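Local coordinates for purine-binding protein BAB2_0673 (Brucella melitensis biovar Abortus, PDB 3S99), which binds adenine and probably other purines such as guanine, and may be part of an ABC-type system that takes them up, at residues S326-L329 and K334-D337. Numbering follows the deposited sequence.
Sequences SEWL and KADD
The methyl of Ala335 meets the side chains of two consecutive residues, Trp328 and Leu329, in a small van der Waals contact, between apolar side chains and against the backbone of Ala335. Ala335 CB lies 3.7 Å from Trp328 CZ2, with CH2 a little farther off, so the indole touches it with two neighbouring atoms of the six-membered ring and meets the methyl obliquely. Leu329 approaches with both methyls: its CD1 stands 3.9 Å from Ala335 N and is also close to the alanine CB, while CD2 lies by the alanine CA. Alanine probably suits this place because its short side chain lets the backbone of 334-337 come close enough for the leucine methyls to rest on it.

The two larger side chains also pack on each other. Leu329 CG sits 3.5 Å above the indole plane, over the ring centre, so the forked leucine covers one face of the tryptophan while its two methyls reach the alanine. In Trp328, CG anti to the backbone N, beside the carbonyl carbon (chi1 170°), carries the indole end to the alanine, though the CB bond does not point there.

Further out, the wide, flat indole can touch Phe345, edge-to-face, and Leu340 of helix 337-341 as well as Ala335, which Leu340 also touches. Ala335 is backbone hydrogen-bonded to Phe316, and Asp337, at the start of that helix, forms a salt bridge with Arg131. Trp328 and Leu329 both pair with Ile320, forming a classic beta bulge in the two-stranded antiparallel sheet of 320-321 and 327-329. Away from the adenine pocket, this is a hydrophobic cluster joining a bulged beta hairpin to the loop that leads into the following helix.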
loop_
_atom_site.group_PDB
_atom_site.type_symbol
_atom_site.label_atom_id
_atom_site.label_comp_id
_atom_site.label_asym_id
_atom_site.label_seq_id
_atom_site.Cartn_x
_atom_site.Cartn_y
_atom_site.Cartn_z
ATOM N N SER A 326 2.204 -5.628 27.189
ATOM C CA SER A 326 1.597 -4.384 27.699
ATOM C C SER A 326 0.325 -4.023 26.920
ATOM O O SER A 326 0.200 -4.363 25.739
ATOM C CB SER A 326 2.599 -3.233 27.632
ATOM O OG SER A 326 3.185 -3.141 26.349
ATOM N N GLU A 327 -0.626 -3.362 27.582
ATOM C CA GLU A 327 -1.842 -2.896 26.898
ATOM C C GLU A 327 -1.473 -1.757 25.925
ATOM O O GLU A 327 -0.573 -0.947 26.200
ATOM C CB GLU A 327 -2.907 -2.435 27.911
ATOM C CG GLU A 327 -4.333 -2.251 27.338
ATOM C CD GLU A 327 -5.266 -1.451 28.275
ATOM O OE1 GLU A 327 -4.885 -0.320 28.654
ATOM O OE2 GLU A 327 -6.376 -1.942 28.631
ATOM N N TRP A 328 -2.119 -1.728 24.765
ATOM C CA TRP A 328 -1.982 -0.574 23.880
ATOM C C TRP A 328 -3.256 0.232 23.951
ATOM O O TRP A 328 -3.227 1.378 24.366
ATOM C CB TRP A 328 -1.625 -0.964 22.440
ATOM C CG TRP A 328 -1.716 0.174 21.479
ATOM C CD1 TRP A 328 -1.541 1.500 21.762
ATOM C CD2 TRP A 328 -2.004 0.095 20.070
ATOM N NE1 TRP A 328 -1.712 2.245 20.624
ATOM C CE2 TRP A 328 -2.002 1.408 19.573
ATOM C CE3 TRP A 328 -2.269 -0.961 19.188
ATOM C CZ2 TRP A 328 -2.242 1.700 18.235
ATOM C CZ3 TRP A 328 -2.521 -0.680 17.871
ATOM C CH2 TRP A 328 -2.509 0.651 17.398
ATOM N N LEU A 329 -4.372 -0.378 23.584
ATOM C CA LEU A 329 -5.628 0.341 23.519
ATOM C C LEU A 329 -6.666 -0.304 24.417
ATOM O O LEU A 329 -6.811 -1.538 24.436
ATOM C CB LEU A 329 -6.163 0.393 22.078
ATOM C CG LEU A 329 -5.281 1.143 21.075
ATOM C CD1 LEU A 329 -5.716 0.849 19.633
ATOM C CD2 LEU A 329 -5.281 2.647 21.374
ATOM N N LYS A 334 -10.101 3.991 20.060
ATOM C CA LYS A 334 -9.537 4.091 18.721
ATOM C C LYS A 334 -8.131 4.688 18.786
ATOM O O LYS A 334 -7.909 5.653 19.502
ATOM C CB LYS A 334 -10.481 4.974 17.875
ATOM C CG LYS A 334 -10.135 5.218 16.379
ATOM C CD LYS A 334 -11.315 6.006 15.772
ATOM C CE LYS A 334 -11.002 6.930 14.605
ATOM N NZ LYS A 334 -12.303 7.584 14.207
ATOM N N ALA A 335 -7.192 4.128 18.013
ATOM C CA ALA A 335 -5.842 4.694 17.891
ATOM C C ALA A 335 -5.836 6.122 17.358
ATOM O O ALA A 335 -6.685 6.480 16.536
ATOM C CB ALA A 335 -4.971 3.832 16.988
ATOM N N ASP A 336 -4.870 6.918 17.817
ATOM C CA ASP A 336 -4.577 8.202 17.177
ATOM C C ASP A 336 -3.733 7.932 15.951
ATOM O O ASP A 336 -2.812 7.113 15.990
ATOM C CB ASP A 336 -3.764 9.132 18.065
ATOM C CG ASP A 336 -4.515 9.598 19.284
ATOM O OD1 ASP A 336 -5.740 9.379 19.385
ATOM O OD2 ASP A 336 -3.844 10.179 20.159
ATOM N N ASP A 337 -4.013 8.688 14.899
ATOM C CA ASP A 337 -3.288 8.566 13.643
ATOM C C ASP A 337 -1.817 8.835 13.850
ATOM O O ASP A 337 -0.987 8.204 13.231
ATOM C CB ASP A 337 -3.832 9.548 12.601
ATOM C CG ASP A 337 -5.135 9.066 11.932
ATOM O OD1 ASP A 337 -5.618 7.942 12.171
ATOM O OD2 ASP A 337 -5.670 9.831 11.114
#